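Local coordinates for bifunctional protein PutA (Bdellovibrio bacteriovorus, PDB 5UR2) that probably oxidises proline to glutamate in two steps, at a flavin-dependent proline dehydrogenase site and an NAD-dependent aldehyde dehydrogenase site, at residues T311-A314 with E315-G318; N926-N930 with R931-G935; P459-P462 with G463-Y466. All coordinates share one frame; numbering follows the deposited sequence.

Contact 1. Residues T311-A314 with E315-G318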
loop_
_atom_site.group_PDB
_atom_site.type_symbol
_atom_site.label_atom_id
_atom_site.label_comp_id
_atom_site.label_asym_id
_atom_site.label_seq_id
_atom_site.Cartn_x
_atom_site.Cartn_y
_atom_site.Cartn_z
ATOM N N THR B 311 -24.414 -6.718 -21.261
ATOM C CA THR B 311 -23.193 -5.924 -21.105
ATOM C C THR B 311 -22.500 -6.246 -19.781
ATOM O O THR B 311 -21.269 -6.335 -19.727
ATOM C CB THR B 311 -23.488 -4.425 -21.196
ATOM O OG1 THR B 311 -24.307 -4.032 -20.093
ATOM C CG2 THR B 311 -24.205 -4.087 -22.526
ATOM N N ILE B 312 -23.272 -6.466 -18.713
ATOM C CA ILE B 312 -22.671 -6.795 -17.416
ATOM C C ILE B 312 -22.008 -8.170 -17.475
ATOM O O ILE B 312 -20.850 -8.344 -17.077
ATOM C CB ILE B 312 -23.735 -6.725 -16.305
ATOM C CG1 ILE B 312 -24.205 -5.288 -16.099
ATOM C CG2 ILE B 312 -23.201 -7.276 -14.989
ATOM C CD1 ILE B 312 -25.480 -5.187 -15.249
ATOM N N GLU B 313 -22.729 -9.160 -17.999
ATOM C CA GLU B 313 -22.204 -10.519 -18.103
ATOM C C GLU B 313 -20.926 -10.564 -18.932
ATOM O O GLU B 313 -19.928 -11.164 -18.526
ATOM C CB GLU B 313 -23.274 -11.431 -18.707
ATOM C CG GLU B 313 -22.871 -12.886 -18.793
ATOM C CD GLU B 313 -22.783 -13.563 -17.430
ATOM O OE1 GLU B 313 -23.215 -12.967 -16.411
ATOM O OE2 GLU B 313 -22.267 -14.699 -17.386
ATOM N N ALA B 314 -20.939 -9.929 -20.102
ATOM C CA ALA B 314 -19.760 -9.962 -20.963
ATOM C C ALA B 314 -18.569 -9.263 -20.306
ATOM O O ALA B 314 -17.422 -9.707 -20.444
ATOM C CB ALA B 314 -20.071 -9.328 -22.324
ATOM N N GLU B 315 -18.806 -8.149 -19.622
ATOM C CA GLU B 315 -17.680 -7.499 -18.958
ATOM C C GLU B 315 -17.138 -8.356 -17.807
ATOM O O GLU B 315 -15.919 -8.519 -17.663
ATOM C CB GLU B 315 -18.081 -6.115 -18.468
ATOM C CG GLU B 315 -16.866 -5.307 -17.963
ATOM C CD GLU B 315 -17.181 -3.848 -17.735
ATOM O OE1 GLU B 315 -18.224 -3.364 -18.242
ATOM O OE2 GLU B 315 -16.385 -3.184 -17.039
ATOM N N GLN B 316 -18.028 -8.952 -17.013
ATOM C CA GLN B 316 -17.578 -9.820 -15.932
ATOM C C GLN B 316 -16.791 -11.014 -16.459
ATOM O O GLN B 316 -15.844 -11.475 -15.809
ATOM C CB GLN B 316 -18.768 -10.325 -15.114
ATOM C CG GLN B 316 -19.413 -9.300 -14.217
ATOM C CD GLN B 316 -20.426 -9.942 -13.306
ATOM O OE1 GLN B 316 -20.650 -11.159 -13.368
ATOM N NE2 GLN B 316 -21.042 -9.137 -12.438
ATOM N N ARG B 317 -17.159 -11.531 -17.625
ATOM C CA ARG B 317 -16.469 -12.698 -18.151
ATOM C C ARG B 317 -15.256 -12.352 -19.006
ATOM O O ARG B 317 -14.494 -13.259 -19.368
ATOM C CB ARG B 317 -17.451 -13.576 -18.938
ATOM C CG ARG B 317 -18.458 -14.277 -18.029
ATOM C CD ARG B 317 -19.332 -15.230 -18.811
ATOM N NE ARG B 317 -20.287 -15.929 -17.955
ATOM C CZ ARG B 317 -20.067 -17.133 -17.424
ATOM N NH1 ARG B 317 -18.931 -17.772 -17.668
ATOM N NH2 ARG B 317 -20.985 -17.705 -16.655
ATOM N N GLY B 318 -15.027 -11.073 -19.290
ATOM C CA GLY B 318 -14.012 -10.703 -20.263
ATOM C C GLY B 318 -14.318 -11.221 -21.652
ATOM O O GLY B 318 -13.400 -11.575 -22.388
#
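T311 and E315 are joined near the C-terminal end of helix 307-317, which follows barrel strand 298-302 in the proline dehydrogenase part and ends at G318 in a Schellman motif. The carbonyl oxygen O of T311 accepts the amide N of E315 at 3.1 Å, the first of three successive i to i+4 bonds. The threonine's own OG1 turns back instead to the carbonyl of D308, as a short β-branched hydroxyl in a helix readily does.

I312 comes next. Its O takes the amide N of Q316 at 2.9 Å. The I312 and Q316 side chains lie next to each other and point the same way, with I312 CG2 3.8 Å from Q316 NE2. The isoleucine is apolar and buried, packing on A980 of the second subunit. Q316 is long enough to carry NE2 to the carbonyl O of P621 of that subunit.

E313 follows, with O bonded to the amide N of R317 at 2.9 Å. Its side chain forms an i to i+4 salt bridge with R317: CG stands trans to the backbone N, and the bend at chi2 (70°) turns the carboxylate along the helix toward the arginine. OE2 meets NE at the edge of the guanidinium, the two flat groups being turned 49° apart. The modelled OE2–NE separation is implausibly short, so its exact length is doubtful, though the pairing of opposite charges is clear.

A314, buried and small, packs on V321 of the following loop. The chain then leaves the helix through G318, whose positive phi of 63° suits a residue lacking CB, and the amide N of G318 donates to the carbonyl O of E315 at 3.2 Å.

Contact 2. Residues N926-N930 with R931-G935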
loop_
_atom_site.group_PDB
_atom_site.type_symbol
_atom_site.label_atom_id
_atom_site.label_comp_id
_atom_site.label_asym_id
_atom_site.label_seq_id
_atom_site.Cartn_x
_atom_site.Cartn_y
_atom_site.Cartn_z
ATOM N N ASN B 926 -13.893 -13.903 3.669
ATOM C CA ASN B 926 -14.539 -13.624 2.390
ATOM C C ASN B 926 -16.036 -13.742 2.601
ATOM O O ASN B 926 -16.557 -14.849 2.796
ATOM C CB ASN B 926 -14.070 -14.566 1.286
ATOM C CG ASN B 926 -12.736 -14.157 0.707
ATOM O OD1 ASN B 926 -11.671 -14.502 1.233
ATOM N ND2 ASN B 926 -12.785 -13.400 -0.377
ATOM N N LEU B 927 -16.706 -12.596 2.586
ATOM C CA LEU B 927 -18.132 -12.488 2.830
ATOM C C LEU B 927 -18.836 -12.222 1.508
ATOM O O LEU B 927 -18.413 -11.350 0.742
ATOM C CB LEU B 927 -18.408 -11.357 3.818
ATOM C CG LEU B 927 -19.753 -11.295 4.514
ATOM C CD1 LEU B 927 -19.558 -10.711 5.930
ATOM C CD2 LEU B 927 -20.715 -10.479 3.707
ATOM N N TYR B 928 -19.918 -12.947 1.248
ATOM C CA TYR B 928 -20.659 -12.793 0.001
ATOM C C TYR B 928 -22.111 -12.459 0.283
ATOM O O TYR B 928 -22.727 -13.038 1.185
ATOM C CB TYR B 928 -20.579 -14.066 -0.867
ATOM C CG TYR B 928 -19.175 -14.369 -1.305
ATOM C CD1 TYR B 928 -18.654 -13.789 -2.453
ATOM C CD2 TYR B 928 -18.352 -15.209 -0.550
ATOM C CE1 TYR B 928 -17.368 -14.037 -2.854
ATOM C CE2 TYR B 928 -17.065 -15.478 -0.952
ATOM C CZ TYR B 928 -16.581 -14.887 -2.108
ATOM O OH TYR B 928 -15.306 -15.138 -2.523
ATOM N N VAL B 929 -22.667 -11.545 -0.510
ATOM C CA VAL B 929 -24.070 -11.155 -0.407
ATOM C C VAL B 929 -24.752 -11.463 -1.734
ATOM O O VAL B 929 -24.333 -10.967 -2.791
ATOM C CB VAL B 929 -24.225 -9.677 -0.017
ATOM C CG1 VAL B 929 -25.691 -9.282 0.059
ATOM C CG2 VAL B 929 -23.556 -9.432 1.328
ATOM N N ASN B 930 -25.770 -12.323 -1.678
ATOM C CA ASN B 930 -26.643 -12.619 -2.816
ATOM C C ASN B 930 -25.894 -13.258 -3.984
ATOM O O ASN B 930 -26.266 -13.061 -5.145
ATOM C CB ASN B 930 -27.408 -11.371 -3.262
ATOM C CG ASN B 930 -28.560 -11.041 -2.309
ATOM O OD1 ASN B 930 -29.113 -11.943 -1.673
ATOM N ND2 ASN B 930 -28.942 -9.765 -2.228
ATOM N N ARG B 931 -24.888 -14.082 -3.677
ATOM C CA ARG B 931 -24.251 -14.950 -4.664
ATOM C C ARG B 931 -23.585 -16.111 -3.932
ATOM O O ARG B 931 -23.529 -16.134 -2.705
ATOM C CB ARG B 931 -23.243 -14.177 -5.512
ATOM C CG ARG B 931 -22.261 -13.326 -4.706
ATOM C CD ARG B 931 -20.939 -13.215 -5.458
ATOM N NE ARG B 931 -20.215 -14.477 -5.398
ATOM C CZ ARG B 931 -19.123 -14.771 -6.098
ATOM N NH1 ARG B 931 -18.611 -13.890 -6.949
ATOM N NH2 ARG B 931 -18.554 -15.966 -5.958
ATOM N N GLY B 932 -23.073 -17.080 -4.699
ATOM C CA GLY B 932 -22.346 -18.201 -4.115
ATOM C C GLY B 932 -21.033 -17.788 -3.439
ATOM O O GLY B 932 -20.523 -16.682 -3.612
ATOM N N ILE B 933 -20.474 -18.698 -2.634
ATOM C CA ILE B 933 -19.358 -18.359 -1.756
ATOM C C ILE B 933 -18.066 -19.035 -2.179
ATOM O O ILE B 933 -17.082 -18.997 -1.431
ATOM C CB ILE B 933 -19.668 -18.682 -0.284
ATOM C CG1 ILE B 933 -19.853 -20.187 -0.089
ATOM C CG2 ILE B 933 -20.884 -17.916 0.195
ATOM C CD1 ILE B 933 -19.848 -20.609 1.394
ATOM N N THR B 934 -18.033 -19.640 -3.360
ATOM C CA THR B 934 -16.825 -20.191 -3.935
ATOM C C THR B 934 -16.461 -19.351 -5.160
ATOM O O THR B 934 -17.057 -18.298 -5.400
ATOM C CB THR B 934 -17.012 -21.682 -4.260
ATOM O OG1 THR B 934 -17.978 -21.847 -5.305
ATOM C CG2 THR B 934 -17.486 -22.440 -3.028
ATOM N N GLY B 935 -15.449 -19.788 -5.909
ATOM C CA GLY B 935 -15.046 -19.083 -7.120
ATOM C C GLY B 935 -14.344 -17.750 -6.920
ATOM O O GLY B 935 -14.451 -16.861 -7.780
HETATM O O HOH W 1 -14.570 -17.801 -2.106
#
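The carbonyl O of G932 is gripped by two nitrogens of R931 while it lies over one face of the Y928 ring. R931 NE donates to G932 O at 2.9 Å in a fairly straight bond (158°). R931 NH2 reaches the same G932 O at 3.1 Å, from above the carbonyl plane. Together they hold this oxygen side-on, near the guanidinium plane. The ring atom nearest it is Y928 CG, 3.5 Å from G932 O.

The contact is the tight return of the chain at the end of strand 926-929, in the aldehyde dehydrogenase part. N930 makes the corner with a positive phi, a conformation asparagine tolerates well, and its ND2 is tied to the carbonyl of S909. Just beyond it, the R931 chain bends at chi3 (-73°), bringing the guanidinium back to the tyrosine. Y928 CE1 sits over the centre of one guanidinium face, and the two planes are inclined by 30°. The nearest approach between these side chains is 3.4 Å, from Y928 CD1 to R931 NE. On the same side of the ring, at its CD2 rim, I933 CB packs 3.7 Å from Y928 CD2; this apolar residue also packs on N751, V753 and T904. A water lies 2.8 Å from Y928 OH and donates to I933 O at 2.9 Å. Tyrosine thus offers a face to R931 and I933 and a hydroxyl to the water.

Arginine has N-H groups enough for the carbonyl and for E623 of the second subunit, which NH1 meets in a salt bridge. A strand of that subunit pairs in parallel with residues 926-929. The guanidinium probably polarises the G932 carbonyl, and its pairing with E623 probably helps hold this loop to the dimer partner.

Contact 3. Residues P459-P462 with G463-Y466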
loop_
_atom_site.group_PDB
_atom_site.type_symbol
_atom_site.label_atom_id
_atom_site.label_comp_id
_atom_site.label_asym_id
_atom_site.label_seq_id
_atom_site.Cartn_x
_atom_site.Cartn_y
_atom_site.Cartn_z
ATOM N N PRO B 459 -12.521 -1.608 -24.187
ATOM C CA PRO B 459 -11.116 -1.175 -24.081
ATOM C C PRO B 459 -10.562 -1.359 -22.670
ATOM O O PRO B 459 -11.217 -1.037 -21.676
ATOM C CB PRO B 459 -11.169 0.306 -24.466
ATOM C CG PRO B 459 -12.612 0.725 -24.258
ATOM C CD PRO B 459 -13.456 -0.494 -24.437
ATOM N N LYS B 460 -9.339 -1.884 -22.594
ATOM C CA LYS B 460 -8.665 -2.093 -21.318
ATOM C C LYS B 460 -8.082 -0.771 -20.843
ATOM O O LYS B 460 -7.283 -0.158 -21.559
ATOM C CB LYS B 460 -7.544 -3.118 -21.475
ATOM C CG LYS B 460 -7.965 -4.570 -21.666
ATOM C CD LYS B 460 -6.716 -5.459 -21.666
ATOM C CE LYS B 460 -7.015 -6.909 -22.031
ATOM N NZ LYS B 460 -8.358 -7.347 -21.577
ATOM N N LYS B 461 -8.450 -0.341 -19.637
ATOM C CA LYS B 461 -7.809 0.832 -19.060
ATOM C C LYS B 461 -6.328 0.522 -18.853
ATOM O O LYS B 461 -5.995 -0.558 -18.346
ATOM C CB LYS B 461 -8.454 1.213 -17.733
ATOM C CG LYS B 461 -9.927 1.541 -17.832
ATOM C CD LYS B 461 -10.547 1.587 -16.450
ATOM C CE LYS B 461 -12.060 1.567 -16.516
ATOM N NZ LYS B 461 -12.619 1.311 -15.164
ATOM N N PRO B 462 -5.416 1.407 -19.254
ATOM C CA PRO B 462 -3.988 1.070 -19.153
ATOM C C PRO B 462 -3.542 0.963 -17.703
ATOM O O PRO B 462 -3.988 1.710 -16.833
ATOM C CB PRO B 462 -3.290 2.225 -19.881
ATOM C CG PRO B 462 -4.388 2.915 -20.678
ATOM C CD PRO B 462 -5.639 2.721 -19.880
ATOM N N GLY B 463 -2.683 -0.015 -17.438
ATOM C CA GLY B 463 -2.220 -0.252 -16.095
ATOM C C GLY B 463 -3.142 -1.068 -15.222
ATOM O O GLY B 463 -2.698 -1.567 -14.181
ATOM N N LYS B 464 -4.403 -1.236 -15.603
ATOM C CA LYS B 464 -5.332 -1.981 -14.769
ATOM C C LYS B 464 -5.165 -3.480 -14.996
ATOM O O LYS B 464 -4.904 -3.921 -16.111
ATOM C CB LYS B 464 -6.769 -1.546 -15.062
ATOM C CG LYS B 464 -7.827 -2.229 -14.226
ATOM C CD LYS B 464 -9.221 -1.642 -14.513
ATOM C CE LYS B 464 -10.372 -2.529 -13.995
ATOM N NZ LYS B 464 -10.290 -2.880 -12.544
ATOM N N PHE B 465 -5.277 -4.257 -13.922
ATOM C CA PHE B 465 -5.259 -5.710 -14.032
ATOM C C PHE B 465 -6.596 -6.235 -14.534
ATOM O O PHE B 465 -7.657 -5.817 -14.059
ATOM C CB PHE B 465 -4.973 -6.355 -12.680
ATOM C CG PHE B 465 -5.114 -7.849 -12.691
ATOM C CD1 PHE B 465 -4.049 -8.656 -13.095
ATOM C CD2 PHE B 465 -6.308 -8.452 -12.301
ATOM C CE1 PHE B 465 -4.176 -10.032 -13.103
ATOM C CE2 PHE B 465 -6.446 -9.835 -12.313
ATOM C CZ PHE B 465 -5.378 -10.627 -12.719
ATOM N N TYR B 466 -6.536 -7.209 -15.444
ATOM C CA TYR B 466 -7.721 -7.920 -15.919
ATOM C C TYR B 466 -7.519 -9.413 -15.738
ATOM O O TYR B 466 -6.417 -9.931 -15.945
ATOM C CB TYR B 466 -8.031 -7.612 -17.406
ATOM C CG TYR B 466 -8.486 -6.189 -17.589
ATOM C CD1 TYR B 466 -7.562 -5.152 -17.807
ATOM C CD2 TYR B 466 -9.834 -5.866 -17.480
ATOM C CE1 TYR B 466 -7.989 -3.832 -17.935
ATOM C CE2 TYR B 466 -10.282 -4.546 -17.624
ATOM C CZ TYR B 466 -9.353 -3.532 -17.839
ATOM O OH TYR B 466 -9.815 -2.239 -17.961
#
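A type II beta turn from K461 to K464 reverses the chain here, and Y466 reaches back across it to touch K460 and K461. The turn is closed by K464 N donating to K461 O at 3.2 Å. P462 suits the second position because its ring already fixes phi. G463 occupies the third with phi 82°, where a CB would clash with P462 O.

The tyrosine hydroxyl serves as acceptor: K461 N donates to Y466 OH at 2.9 Å, approaching near the plane of the ring. K460 instead lies over one ring face, its chain running antiparallel to the tyrosine side chain. K460 CG makes a CH-pi contact 4.1 Å from the centroid of the Y466 ring. Further along, the bend at chi4 (-32°) brings K460 NZ above the CG end of the ring, an off-centre cation-pi contact 4.6 Å from the Y466 centroid. A long aliphatic chain ending in a charge suits both roles.

K461 and K464 run side by side, with CD of K461 4.0 Å from CD of K464. NZ of K464 bonds to the carbonyl of G618 of the second subunit.

The turn is part of the exposed loop that connects helix 440-444 to helix 476-491 in the sequence. It is pinned to helix 587-611 by F465, edge-to-face with Y603, and by the G463 carbonyl, bonded to R606.

All three contacts meet one short stretch of the second subunit: G618 receives K464 of contact 3, P621 receives Q316 of contact 1, and E623 receives R931 of contact 2. Within the chain they also border one loop, for R940 bonds the carbonyl of Q316, H941 packs on R931 and D939 on F465. Contacts 1 and 2 have centres 18 Å apart, contacts 1 and 3 15 Å, and contacts 2 and 3 25 Å. The T311 side chain is about 7 Å from the N-propargylglycine-modified flavin, though contact 1 lies apart from that site. Contact 2 lies toward the other site, with the I933 side chain about 10 Å from that of the predicted catalytic C780.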